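Local coordinates for protein (tenascin) (Gallus gallus, PDB 1QR4), which is an extracellular matrix glycoprotein of cell adhesion, whose segment here, two fibronectin type III domains, probably binds heparin and contactin, at residues Arg36-Tyr41 against Lys48-Ile53; Thr72-Ala77 against Pro86-Gly91; Glu20-Leu25 against Ile61-Asp66. All blocks are in the same frame, centred on the assembly; numbering follows the deposited sequence.

Contact 1: Arg36-Tyr41 against Lys48-Ile53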
ATOM      1  N   ARG A  36      -0.211 -16.719 -25.650  1.00 42.08           N
ATOM      2  CA  ARG A  36      -0.283 -15.598 -24.743  1.00 41.90           C
ATOM      3  C   ARG A  36      -0.232 -16.132 -23.325  1.00 37.95           C
ATOM      4  O   ARG A  36      -0.011 -17.315 -23.110  1.00 36.50           O
ATOM      5  CB  ARG A  36      -1.573 -14.820 -24.982  1.00 34.71           C
ATOM      6  CG  ARG A  36      -2.818 -15.674 -25.022  1.00 43.18           C
ATOM      7  CD  ARG A  36      -3.987 -14.858 -25.551  1.00 74.88           C
ATOM      8  NE  ARG A  36      -5.130 -15.689 -25.924  1.00 92.11           N
ATOM      9  CZ  ARG A  36      -5.507 -15.938 -27.179  1.00 99.88           C
ATOM     10  NH1 ARG A  36      -4.833 -15.418 -28.203  1.00 97.30           N
ATOM     11  NH2 ARG A  36      -6.555 -16.723 -27.409  1.00 99.82           N
ATOM     12  N   TYR A  37      -0.356 -15.232 -22.360  1.00 45.08           N
ATOM     13  CA  TYR A  37      -0.334 -15.600 -20.958  1.00 32.64           C
ATOM     14  C   TYR A  37      -1.696 -15.292 -20.370  1.00 31.94           C
ATOM     15  O   TYR A  37      -2.413 -14.441 -20.877  1.00 35.28           O
ATOM     16  CB  TYR A  37       0.677 -14.746 -20.197  1.00 21.31           C
ATOM     17  CG  TYR A  37       2.134 -14.955 -20.529  1.00 19.48           C
ATOM     18  CD1 TYR A  37       2.887 -15.915 -19.862  1.00 13.62           C
ATOM     19  CD2 TYR A  37       2.796 -14.099 -21.404  1.00 17.75           C
ATOM     20  CE1 TYR A  37       4.270 -16.008 -20.054  1.00 15.21           C
ATOM     21  CE2 TYR A  37       4.172 -14.185 -21.595  1.00 26.78           C
ATOM     22  CZ  TYR A  37       4.901 -15.139 -20.915  1.00 21.25           C
ATOM     23  OH  TYR A  37       6.266 -15.210 -21.084  1.00 32.61           O
ATOM     24  N   ARG A  38      -2.055 -15.991 -19.306  1.00 26.41           N
ATOM     25  CA  ARG A  38      -3.307 -15.734 -18.631  1.00 23.65           C
ATOM     26  C   ARG A  38      -2.923 -15.582 -17.176  1.00 35.53           C
ATOM     27  O   ARG A  38      -2.242 -16.430 -16.611  1.00 40.40           O
ATOM     28  CB  ARG A  38      -4.285 -16.881 -18.807  1.00 26.76           C
ATOM     29  CG  ARG A  38      -5.599 -16.652 -18.100  1.00 40.83           C
ATOM     30  CD  ARG A  38      -6.426 -17.905 -18.117  1.00 68.02           C
ATOM     31  NE  ARG A  38      -7.111 -18.103 -16.846  1.00 90.23           N
ATOM     32  CZ  ARG A  38      -8.275 -18.731 -16.706  1.00 99.92           C
ATOM     33  NH1 ARG A  38      -8.904 -19.231 -17.767  1.00 96.49           N
ATOM     34  NH2 ARG A  38      -8.822 -18.840 -15.500  1.00 99.84           N
ATOM     35  N   LEU A  39      -3.290 -14.450 -16.597  1.00 38.88           N
ATOM     36  CA  LEU A  39      -2.974 -14.159 -15.209  1.00 32.16           C
ATOM     37  C   LEU A  39      -4.259 -14.166 -14.439  1.00 31.88           C
ATOM     38  O   LEU A  39      -5.209 -13.491 -14.823  1.00 41.99           O
ATOM     39  CB  LEU A  39      -2.343 -12.773 -15.105  1.00 27.89           C
ATOM     40  CG  LEU A  39      -2.069 -12.184 -13.730  1.00 15.49           C
ATOM     41  CD1 LEU A  39      -0.976 -12.957 -13.083  1.00 20.35           C
ATOM     42  CD2 LEU A  39      -1.660 -10.731 -13.857  1.00 28.98           C
ATOM     43  N   THR A  40      -4.326 -15.001 -13.412  1.00 35.25           N
ATOM     44  CA  THR A  40      -5.506 -15.048 -12.559  1.00 37.17           C
ATOM     45  C   THR A  40      -5.007 -14.746 -11.161  1.00 35.25           C
ATOM     46  O   THR A  40      -3.852 -15.010 -10.832  1.00 48.10           O
ATOM     47  CB  THR A  40      -6.212 -16.426 -12.574  1.00 49.16           C
ATOM     48  OG1 THR A  40      -5.271 -17.451 -12.251  1.00 68.83           O
ATOM     49  CG2 THR A  40      -6.816 -16.724 -13.942  1.00 52.67           C
ATOM     50  N   TYR A  41      -5.850 -14.112 -10.370  1.00 38.99           N
ATOM     51  CA  TYR A  41      -5.499 -13.775  -9.003  1.00 42.45           C
ATOM     52  C   TYR A  41      -6.799 -13.744  -8.242  1.00 43.22           C
ATOM     53  O   TYR A  41      -7.780 -13.167  -8.711  1.00 48.46           O
ATOM     54  CB  TYR A  41      -4.798 -12.411  -8.922  1.00 47.27           C
ATOM     55  CG  TYR A  41      -5.595 -11.226  -9.447  1.00 37.67           C
ATOM     56  CD1 TYR A  41      -5.516 -10.849 -10.787  1.00 29.21           C
ATOM     57  CD2 TYR A  41      -6.383 -10.452  -8.591  1.00 30.11           C
ATOM     58  CE1 TYR A  41      -6.194  -9.730 -11.260  1.00 42.33           C
ATOM     59  CE2 TYR A  41      -7.068  -9.329  -9.052  1.00 39.74           C
ATOM     60  CZ  TYR A  41      -6.968  -8.972 -10.390  1.00 55.75           C
ATOM     61  OH  TYR A  41      -7.641  -7.862 -10.863  1.00 54.74           O
ATOM     62  N   LYS A  48     -12.078 -14.248  -8.314  1.00 56.67           N
ATOM     63  CA  LYS A  48     -11.070 -14.543  -9.315  1.00 54.73           C
ATOM     64  C   LYS A  48     -11.106 -13.543 -10.473  1.00 51.53           C
ATOM     65  O   LYS A  48     -12.159 -13.255 -11.032  1.00 61.49           O
ATOM     66  CB  LYS A  48     -11.278 -15.974  -9.825  1.00 67.08           C
ATOM     67  CG  LYS A  48     -10.073 -16.602 -10.513  1.00 83.94           C
ATOM     68  CD  LYS A  48     -10.388 -18.014 -10.984  1.00 91.90           C
ATOM     69  CE  LYS A  48     -10.889 -18.877  -9.835  1.00 99.97           C
ATOM     70  NZ  LYS A  48     -11.322 -20.225 -10.287  1.00100.00           N
ATOM     71  N   ASN A  49      -9.955 -12.981 -10.799  1.00 52.37           N
ATOM     72  CA  ASN A  49      -9.880 -12.048 -11.902  1.00 46.72           C
ATOM     73  C   ASN A  49      -8.893 -12.566 -12.928  1.00 46.90           C
ATOM     74  O   ASN A  49      -7.852 -13.123 -12.574  1.00 46.70           O
ATOM     75  CB  ASN A  49      -9.459 -10.669 -11.418  1.00 52.68           C
ATOM     76  CG  ASN A  49     -10.563  -9.948 -10.687  1.00 66.50           C
ATOM     77  OD1 ASN A  49     -10.545  -9.837  -9.459  1.00 85.38           O
ATOM     78  ND2 ASN A  49     -11.538  -9.450 -11.437  1.00 64.68           N
ATOM     79  N   GLU A  50      -9.258 -12.426 -14.199  1.00 42.60           N
ATOM     80  CA  GLU A  50      -8.415 -12.864 -15.301  1.00 38.98           C
ATOM     81  C   GLU A  50      -7.982 -11.712 -16.184  1.00 44.36           C
ATOM     82  O   GLU A  50      -8.612 -10.649 -16.229  1.00 48.24           O
ATOM     83  CB  GLU A  50      -9.135 -13.875 -16.174  1.00 47.24           C
ATOM     84  CG  GLU A  50      -9.375 -15.209 -15.530  1.00 72.39           C
ATOM     85  CD  GLU A  50     -10.254 -16.095 -16.390  1.00 96.45           C
ATOM     86  OE1 GLU A  50      -9.869 -16.359 -17.556  1.00 99.97           O
ATOM     87  OE2 GLU A  50     -11.334 -16.513 -15.908  1.00 99.98           O
ATOM     88  N   MET A  51      -6.893 -11.959 -16.897  1.00 43.18           N
ATOM     89  CA  MET A  51      -6.303 -11.013 -17.820  1.00 50.63           C
ATOM     90  C   MET A  51      -5.373 -11.803 -18.721  1.00 48.71           C
ATOM     91  O   MET A  51      -4.831 -12.828 -18.326  1.00 47.38           O
ATOM     92  CB  MET A  51      -5.508  -9.925 -17.079  1.00 41.29           C
ATOM     93  CG  MET A  51      -6.365  -8.801 -16.511  1.00 66.42           C
ATOM     94  SD  MET A  51      -5.416  -7.361 -15.991  1.00 71.16           S
ATOM     95  CE  MET A  51      -5.193  -6.530 -17.540  1.00 43.98           C
ATOM     96  N   GLU A  52      -5.277 -11.369 -19.967  1.00 56.40           N
ATOM     97  CA  GLU A  52      -4.393 -12.001 -20.925  1.00 56.20           C
ATOM     98  C   GLU A  52      -3.232 -11.039 -21.139  1.00 52.37           C
ATOM     99  O   GLU A  52      -3.423  -9.841 -21.304  1.00 60.67           O
ATOM    100  CB  GLU A  52      -5.124 -12.294 -22.233  1.00 68.37           C
ATOM    101  CG  GLU A  52      -6.300 -13.248 -22.077  1.00 87.48           C
ATOM    102  CD  GLU A  52      -6.763 -13.833 -23.402  1.00 99.94           C
ATOM    103  OE1 GLU A  52      -7.189 -13.062 -24.293  1.00100.00           O
ATOM    104  OE2 GLU A  52      -6.698 -15.073 -23.551  1.00 99.86           O
ATOM    105  N   ILE A  53      -2.022 -11.572 -21.105  1.00 52.74           N
ATOM    106  CA  ILE A  53      -0.828 -10.769 -21.259  1.00 35.11           C
ATOM    107  C   ILE A  53      -0.089 -11.169 -22.538  1.00 43.30           C
ATOM    108  O   ILE A  53       0.039 -12.352 -22.847  1.00 43.87           O
ATOM    109  CB  ILE A  53       0.035 -10.916 -19.987  1.00 38.88           C
ATOM    110  CG1 ILE A  53      -0.828 -10.534 -18.769  1.00 28.27           C
ATOM    111  CG2 ILE A  53       1.297 -10.050 -20.067  1.00 43.37           C
ATOM    112  CD1 ILE A  53      -0.195 -10.774 -17.433  1.00 28.04           C
TER

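Contact 2: Thr72-Ala77 against Pro86-Gly91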
ATOM      1  N   THR A  72      -3.561 -14.622  -4.176  1.00 32.79           N
ATOM      2  CA  THR A  72      -2.902 -15.794  -4.697  1.00 30.06           C
ATOM      3  C   THR A  72      -2.801 -15.468  -6.174  1.00 23.22           C
ATOM      4  O   THR A  72      -3.821 -15.297  -6.843  1.00 25.59           O
ATOM      5  CB  THR A  72      -3.749 -17.056  -4.494  1.00 32.88           C
ATOM      6  OG1 THR A  72      -3.920 -17.284  -3.091  1.00 41.58           O
ATOM      7  CG2 THR A  72      -3.066 -18.267  -5.116  1.00 36.36           C
ATOM      8  N   ILE A  73      -1.580 -15.294  -6.665  1.00 23.89           N
ATOM      9  CA  ILE A  73      -1.388 -14.972  -8.070  1.00 20.06           C
ATOM     10  C   ILE A  73      -0.806 -16.157  -8.817  1.00 25.32           C
ATOM     11  O   ILE A  73       0.168 -16.761  -8.374  1.00 27.51           O
ATOM     12  CB  ILE A  73      -0.439 -13.743  -8.256  1.00 25.74           C
ATOM     13  CG1 ILE A  73      -0.996 -12.528  -7.512  1.00 28.03           C
ATOM     14  CG2 ILE A  73      -0.329 -13.373  -9.743  1.00 10.68           C
ATOM     15  CD1 ILE A  73       0.003 -11.405  -7.293  1.00 18.84           C
ATOM     16  N   SER A  74      -1.418 -16.486  -9.948  1.00 34.19           N
ATOM     17  CA  SER A  74      -0.947 -17.573 -10.797  1.00 32.77           C
ATOM     18  C   SER A  74      -0.935 -17.196 -12.275  1.00 16.87           C
ATOM     19  O   SER A  74      -1.885 -16.635 -12.820  1.00 22.12           O
ATOM     20  CB  SER A  74      -1.748 -18.865 -10.573  1.00 37.39           C
ATOM     21  OG  SER A  74      -3.132 -18.665 -10.784  1.00 57.34           O
ATOM     22  N   LEU A  75       0.179 -17.516 -12.908  1.00 25.47           N
ATOM     23  CA  LEU A  75       0.388 -17.236 -14.312  1.00 24.47           C
ATOM     24  C   LEU A  75       0.532 -18.553 -15.054  1.00 32.68           C
ATOM     25  O   LEU A  75       1.121 -19.507 -14.544  1.00 29.62           O
ATOM     26  CB  LEU A  75       1.662 -16.419 -14.483  1.00 18.03           C
ATOM     27  CG  LEU A  75       1.913 -15.910 -15.885  1.00  7.22           C
ATOM     28  CD1 LEU A  75       0.857 -14.895 -16.254  1.00 12.69           C
ATOM     29  CD2 LEU A  75       3.264 -15.303 -15.917  1.00 29.19           C
ATOM     30  N   VAL A  76       0.035 -18.577 -16.281  1.00 32.54           N
ATOM     31  CA  VAL A  76       0.082 -19.763 -17.110  1.00 37.34           C
ATOM     32  C   VAL A  76       0.221 -19.391 -18.582  1.00 33.61           C
ATOM     33  O   VAL A  76      -0.361 -18.408 -19.040  1.00 33.51           O
ATOM     34  CB  VAL A  76      -1.200 -20.606 -16.914  1.00 31.82           C
ATOM     35  CG1 VAL A  76      -2.430 -19.747 -17.084  1.00 32.37           C
ATOM     36  CG2 VAL A  76      -1.239 -21.751 -17.898  1.00 39.42           C
ATOM     37  N   ALA A  77       1.015 -20.171 -19.314  1.00 35.07           N
ATOM     38  CA  ALA A  77       1.209 -19.952 -20.741  1.00 25.33           C
ATOM     39  C   ALA A  77       0.179 -20.774 -21.543  1.00 36.34           C
ATOM     40  O   ALA A  77       0.114 -21.994 -21.416  1.00 59.42           O
ATOM     41  CB  ALA A  77       2.650 -20.322 -21.142  1.00 19.76           C
ATOM     42  N   PRO A  86       0.528 -24.194 -13.970  1.00 50.58           N
ATOM     43  CA  PRO A  86       0.472 -22.889 -13.299  1.00 43.08           C
ATOM     44  C   PRO A  86       1.673 -22.585 -12.432  1.00 44.99           C
ATOM     45  O   PRO A  86       2.171 -23.462 -11.721  1.00 49.88           O
ATOM     46  CB  PRO A  86      -0.764 -23.003 -12.407  1.00 28.04           C
ATOM     47  CG  PRO A  86      -1.567 -24.091 -13.037  1.00 53.21           C
ATOM     48  CD  PRO A  86      -0.524 -25.082 -13.453  1.00 49.43           C
ATOM     49  N   THR A  87       2.143 -21.346 -12.516  1.00 37.57           N
ATOM     50  CA  THR A  87       3.242 -20.894 -11.684  1.00 36.82           C
ATOM     51  C   THR A  87       2.538 -20.008 -10.652  1.00 35.64           C
ATOM     52  O   THR A  87       1.820 -19.077 -11.015  1.00 33.69           O
ATOM     53  CB  THR A  87       4.252 -20.126 -12.499  1.00 16.62           C
ATOM     54  OG1 THR A  87       4.626 -20.925 -13.623  1.00 36.03           O
ATOM     55  CG2 THR A  87       5.493 -19.840 -11.680  1.00 35.22           C
ATOM     56  N   THR A  88       2.697 -20.325  -9.371  1.00 34.70           N
ATOM     57  CA  THR A  88       1.998 -19.580  -8.342  1.00 32.62           C
ATOM     58  C   THR A  88       2.810 -18.912  -7.247  1.00 42.63           C
ATOM     59  O   THR A  88       3.869 -19.402  -6.842  1.00 49.20           O
ATOM     60  CB  THR A  88       0.942 -20.476  -7.681  1.00 35.97           C
ATOM     61  OG1 THR A  88      -0.036 -20.857  -8.659  1.00 40.54           O
ATOM     62  CG2 THR A  88       0.244 -19.755  -6.537  1.00 60.06           C
ATOM     63  N   ILE A  89       2.309 -17.760  -6.804  1.00 35.27           N
ATOM     64  CA  ILE A  89       2.903 -16.986  -5.722  1.00 32.60           C
ATOM     65  C   ILE A  89       1.803 -16.202  -5.023  1.00 39.84           C
ATOM     66  O   ILE A  89       0.688 -16.040  -5.540  1.00 35.93           O
ATOM     67  CB  ILE A  89       3.942 -15.924  -6.178  1.00 28.35           C
ATOM     68  CG1 ILE A  89       3.299 -14.926  -7.142  1.00 33.19           C
ATOM     69  CG2 ILE A  89       5.180 -16.565  -6.734  1.00 24.17           C
ATOM     70  CD1 ILE A  89       3.908 -13.534  -7.086  1.00 38.34           C
ATOM     71  N   LYS A  90       2.156 -15.693  -3.849  1.00 38.85           N
ATOM     72  CA  LYS A  90       1.265 -14.884  -3.049  1.00 32.20           C
ATOM     73  C   LYS A  90       1.902 -13.518  -2.849  1.00 29.98           C
ATOM     74  O   LYS A  90       3.119 -13.375  -2.720  1.00 33.68           O
ATOM     75  CB  LYS A  90       0.995 -15.538  -1.700  1.00 29.86           C
ATOM     76  CG  LYS A  90       0.131 -16.775  -1.786  1.00 45.76           C
ATOM     77  CD  LYS A  90      -0.148 -17.358  -0.408  1.00 64.24           C
ATOM     78  CE  LYS A  90      -1.052 -18.572  -0.510  1.00 79.27           C
ATOM     79  NZ  LYS A  90      -0.470 -19.614  -1.405  1.00 79.72           N
ATOM     80  N   GLY A  91       1.059 -12.506  -2.884  1.00 40.62           N
ATOM     81  CA  GLY A  91       1.517 -11.149  -2.703  1.00 42.34           C
ATOM     82  C   GLY A  91       0.389 -10.387  -2.049  1.00 42.77           C
ATOM     83  O   GLY A  91      -0.776 -10.511  -2.438  1.00 39.55           O
TER

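Contact 3: Glu20-Leu25 against Ile61-Asp66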
ATOM      1  N   GLU A  20      -0.633   0.265  -2.384  1.00 47.38           N
ATOM      2  CA  GLU A  20      -1.921   0.067  -1.723  1.00 39.07           C
ATOM      3  C   GLU A  20      -2.917  -0.550  -2.681  1.00 29.58           C
ATOM      4  O   GLU A  20      -3.853  -1.247  -2.274  1.00 37.51           O
ATOM      5  CB  GLU A  20      -2.502   1.416  -1.285  1.00 54.45           C
ATOM      6  CG  GLU A  20      -2.042   1.913   0.066  1.00 74.27           C
ATOM      7  CD  GLU A  20      -2.502   3.328   0.352  1.00 72.84           C
ATOM      8  OE1 GLU A  20      -3.651   3.671  -0.012  1.00 70.18           O
ATOM      9  OE2 GLU A  20      -1.711   4.091   0.940  1.00 65.76           O
ATOM     10  N   THR A  21      -2.695  -0.301  -3.960  1.00 24.91           N
ATOM     11  CA  THR A  21      -3.617  -0.751  -4.963  1.00 36.43           C
ATOM     12  C   THR A  21      -2.929  -1.520  -6.099  1.00 35.82           C
ATOM     13  O   THR A  21      -3.598  -2.046  -6.995  1.00 43.26           O
ATOM     14  CB  THR A  21      -4.404   0.505  -5.459  1.00 45.85           C
ATOM     15  OG1 THR A  21      -5.432   0.136  -6.381  1.00 61.49           O
ATOM     16  CG2 THR A  21      -3.460   1.517  -6.102  1.00 46.06           C
ATOM     17  N   THR A  22      -1.602  -1.620  -6.058  1.00 33.96           N
ATOM     18  CA  THR A  22      -0.895  -2.343  -7.110  1.00 27.55           C
ATOM     19  C   THR A  22       0.180  -3.290  -6.636  1.00 22.78           C
ATOM     20  O   THR A  22       0.676  -3.192  -5.524  1.00 26.84           O
ATOM     21  CB  THR A  22      -0.192  -1.417  -8.121  1.00 27.04           C
ATOM     22  OG1 THR A  22       1.005  -0.893  -7.542  1.00 42.79           O
ATOM     23  CG2 THR A  22      -1.087  -0.287  -8.542  1.00 44.77           C
ATOM     24  N   LEU A  23       0.563  -4.172  -7.551  1.00 23.82           N
ATOM     25  CA  LEU A  23       1.617  -5.151  -7.355  1.00 12.50           C
ATOM     26  C   LEU A  23       2.309  -5.241  -8.682  1.00 12.07           C
ATOM     27  O   LEU A  23       1.663  -5.230  -9.727  1.00 15.91           O
ATOM     28  CB  LEU A  23       1.053  -6.511  -6.989  1.00 21.22           C
ATOM     29  CG  LEU A  23       0.591  -6.634  -5.539  1.00 34.07           C
ATOM     30  CD1 LEU A  23      -0.152  -7.941  -5.361  1.00 30.07           C
ATOM     31  CD2 LEU A  23       1.776  -6.547  -4.592  1.00 24.97           C
ATOM     32  N   SER A  24       3.632  -5.272  -8.637  1.00 18.55           N
ATOM     33  CA  SER A  24       4.442  -5.363  -9.841  1.00 19.79           C
ATOM     34  C   SER A  24       4.930  -6.816 -10.047  1.00 29.91           C
ATOM     35  O   SER A  24       5.649  -7.384  -9.213  1.00 30.69           O
ATOM     36  CB  SER A  24       5.614  -4.400  -9.723  1.00 28.05           C
ATOM     37  OG  SER A  24       6.376  -4.416 -10.912  1.00 61.85           O
ATOM     38  N   LEU A  25       4.509  -7.423 -11.150  1.00 31.98           N
ATOM     39  CA  LEU A  25       4.876  -8.799 -11.446  1.00 23.67           C
ATOM     40  C   LEU A  25       5.991  -8.937 -12.476  1.00 33.19           C
ATOM     41  O   LEU A  25       6.042  -8.202 -13.476  1.00 32.24           O
ATOM     42  CB  LEU A  25       3.650  -9.562 -11.938  1.00 28.36           C
ATOM     43  CG  LEU A  25       2.418  -9.540 -11.036  1.00 22.26           C
ATOM     44  CD1 LEU A  25       1.231 -10.098 -11.792  1.00 22.96           C
ATOM     45  CD2 LEU A  25       2.682 -10.322  -9.774  1.00 25.88           C
ATOM     46  N   ILE A  61       2.241  -4.595 -14.370  1.00 31.81           N
ATOM     47  CA  ILE A  61       1.785  -3.995 -13.108  1.00 34.35           C
ATOM     48  C   ILE A  61       0.325  -4.334 -12.884  1.00 27.02           C
ATOM     49  O   ILE A  61      -0.552  -3.948 -13.660  1.00 35.21           O
ATOM     50  CB  ILE A  61       1.910  -2.457 -13.082  1.00 34.87           C
ATOM     51  CG1 ILE A  61       3.354  -2.018 -13.323  1.00 38.08           C
ATOM     52  CG2 ILE A  61       1.459  -1.934 -11.727  1.00 50.42           C
ATOM     53  CD1 ILE A  61       4.270  -2.327 -12.189  1.00 32.91           C
ATOM     54  N   LEU A  62       0.080  -5.094 -11.832  1.00 27.87           N
ATOM     55  CA  LEU A  62      -1.269  -5.491 -11.489  1.00 26.73           C
ATOM     56  C   LEU A  62      -1.921  -4.314 -10.765  1.00 38.64           C
ATOM     57  O   LEU A  62      -1.344  -3.746  -9.840  1.00 54.59           O
ATOM     58  CB  LEU A  62      -1.201  -6.723 -10.602  1.00 26.40           C
ATOM     59  CG  LEU A  62      -2.490  -7.481 -10.362  1.00 27.51           C
ATOM     60  CD1 LEU A  62      -3.308  -7.612 -11.640  1.00 31.42           C
ATOM     61  CD2 LEU A  62      -2.091  -8.835  -9.829  1.00 31.51           C
ATOM     62  N   ARG A  63      -3.119  -3.935 -11.191  1.00 46.11           N
ATOM     63  CA  ARG A  63      -3.803  -2.795 -10.584  1.00 39.86           C
ATOM     64  C   ARG A  63      -5.271  -3.041 -10.229  1.00 42.07           C
ATOM     65  O   ARG A  63      -5.901  -4.006 -10.699  1.00 44.51           O
ATOM     66  CB  ARG A  63      -3.719  -1.589 -11.533  1.00 51.95           C
ATOM     67  CG  ARG A  63      -2.313  -1.027 -11.749  1.00 64.89           C
ATOM     68  CD  ARG A  63      -2.291  -0.058 -12.921  1.00 70.79           C
ATOM     69  NE  ARG A  63      -2.467  -0.744 -14.201  1.00 95.79           N
ATOM     70  CZ  ARG A  63      -1.563  -0.768 -15.178  1.00 95.82           C
ATOM     71  NH1 ARG A  63      -0.405  -0.134 -15.034  1.00 91.95           N
ATOM     72  NH2 ARG A  63      -1.803  -1.453 -16.290  1.00 89.80           N
ATOM     73  N   GLY A  64      -5.814  -2.141  -9.413  1.00 38.69           N
ATOM     74  CA  GLY A  64      -7.210  -2.238  -9.021  1.00 38.66           C
ATOM     75  C   GLY A  64      -7.457  -3.147  -7.843  1.00 40.34           C
ATOM     76  O   GLY A  64      -8.566  -3.632  -7.637  1.00 43.29           O
ATOM     77  N   LEU A  65      -6.421  -3.328  -7.037  1.00 44.25           N
ATOM     78  CA  LEU A  65      -6.495  -4.190  -5.874  1.00 44.08           C
ATOM     79  C   LEU A  65      -6.922  -3.425  -4.613  1.00 43.24           C
ATOM     80  O   LEU A  65      -7.010  -2.199  -4.625  1.00 51.30           O
ATOM     81  CB  LEU A  65      -5.124  -4.853  -5.665  1.00 42.97           C
ATOM     82  CG  LEU A  65      -4.454  -5.451  -6.908  1.00 22.00           C
ATOM     83  CD1 LEU A  65      -3.147  -6.108  -6.513  1.00 20.00           C
ATOM     84  CD2 LEU A  65      -5.379  -6.440  -7.583  1.00 16.52           C
ATOM     85  N   ASP A  66      -7.233  -4.160  -3.547  1.00 35.12           N
ATOM     86  CA  ASP A  66      -7.622  -3.552  -2.281  1.00 31.00           C
ATOM     87  C   ASP A  66      -6.376  -3.445  -1.396  1.00 43.25           C
ATOM     88  O   ASP A  66      -5.367  -4.090  -1.676  1.00 53.35           O
ATOM     89  CB  ASP A  66      -8.743  -4.353  -1.619  1.00 21.86           C
ATOM     90  CG  ASP A  66     -10.033  -4.349  -2.448  1.00 43.49           C
ATOM     91  OD1 ASP A  66     -10.008  -3.885  -3.613  1.00 33.38           O
ATOM     92  OD2 ASP A  66     -11.080  -4.817  -1.942  1.00 45.02           O
TER
HETATM   93  O   HOH W   1      -4.822   0.836  -9.307  1.00 66.38           O

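Contact 1: Arg36-Tyr41 against Lys48-Ile53
Y37 and I53 open a run of antiparallel pairing that continues to Y41 and N49, with the two strand segments 4.5 Å apart at their axes and running at 155° to each other. Both of these outer pairs are hydrogen-bonded pairs with bonds in each direction, as from I53 N to Y37 O at 2.9 Å. Between them, L39 N gives a nearly straight bond to M51 O, whereas the return bond from M51 N to L39 O is weak and bent.

The side chains sort themselves onto two faces. On the polar one, the guanidinium of R38 and the carboxylate of E50 lie stacked, their planes only 13° apart. OE1 of E50 sits over the guanidinium, 3.0 Å from NH1 of R38, so the attraction is one of charge and no N-H points at the oxygen. R36 and E52 pair differently: NE of R36 meets OE2 of E52 at 2.9 Å in a salt bridge whose hydrogen bond is weak, and the flat groups are strongly tilted. On the core-facing side, CD1 of I53 packs 3.7 Å from CB of L39.

At the far end CG of Y41 stands between its backbone N and carbonyl carbon (chi1 59°), which swings the ring across to N49. CB of N49 lies over the ring face, 3.5 Å from the centroid of Y41, in a CH-pi contact. Replacing the ring of Y41 by an alanine here would probably leave CB of N49 without its partner and open a gap beside L62 and L65, which the ring also touches.

The pairing is the C-C' hairpin of a fibronectin type III sandwich, and its R38 and K48 belong to the putative heparin-binding site.

Contact 2: Thr72-Ala77 against Pro86-Gly91
The carbonyl oxygen of I73 takes one hydrogen bond from the strand 87-91, given by N of I89 at 2.8 Å and almost straight on to the carbonyl. The CA-H of T88 adds a weak CA-H...O contact to that same oxygen, its CA 3.4 Å from O of I73. In return I73 N donates to I89 O, which makes I73 and I89 a hydrogen-bonded pair of an antiparallel ladder. L75 and T87 repeat the pattern two residues on, with T87 N reaching L75 O at 2.9 Å and L75 N closing the ring on T87 O. These two doubled pairs set the register of the hairpin; the segments run at 153° to each other.

Side chains alternate between the two faces. Inward, CB of I73 lies 4.1 Å from CG1 of I89, and L75 and T87 follow on the same face. The hydroxyl of T87 turns to the backbone oxygen of P10, so that this polar group has its partner outside the hairpin.

The other face carries T72, S74 and T88, with the longer K90 at the end. OG1 of T88 rests 3.2 Å from CB of S74, while its CG2, placed anti to the backbone N (chi1 -63° puts OG1 beside that N), meets CG2 of T72 at 3.9 Å. K90, a residue of the putative heparin-binding site, runs alongside T72, pointing the same way.

This is the F-G hairpin of the domain. Strand 36-42 flanks strand 70-78 on its other side, with backbone bonds from T72, S74 and V76, while the inner side chains of I73, L75 and I89 pack on strands 11-16 and 22-28 of the facing sheet.

Contact 3: Glu20-Leu25 against Ile61-Asp66
L23 and L62 hold the compact half of this contact, a hydrogen-bonded antiparallel pair in which L23 N donates to L62 O at 3.0 Å and L62 N answers to L23 O. Their side chains share the buried face with L25 and L65. CD1 of L65 reaches CD1 of L23 at 3.7 Å, the two side chains crossing at about a right angle, and CD2 of L62 meets CD1 of L25 at 4.1 Å. CG of L65 stands beside its backbone N (chi1 -46°), which leads the branch past T21 O toward L23.

The opposite face is looser. T22 and R63 lie side by side, touching through CG2 of T22 and CG of R63 at 3.5 Å, but the arginine is exposed and poorly ordered. Beyond the strand pairing, L65 N still bonds to T21 O at 3.1 Å, while a water joins OG1 of T21 to N of G64, accepting from the latter.

Here strands B and E of the fibronectin type III fold meet. The turn that follows is tied by the hydroxyl of Y71 to D66 N, the tyrosine corner characteristic of these domains.

All three contacts belong to the first of the two fibronectin type III domains. Contacts 1 and 2, centred about 9 Å apart, are hairpins of one four-stranded sheet, joined where strands 36-42 and 70-78 run as neighbours. Contact 3 lies in the three-stranded sheet opposite, its centre about 13 Å from that of contact 1 and about 14 Å from that of contact 2. Along the chain, contact 1 falls between the two segments of contact 3, and contact 2 follows both. L39, I73, L25 and L62 meet between the sheets, so each contact contributes to one core, while the outer face of contacts 1 and 2 carries basic residues of the putative heparin site.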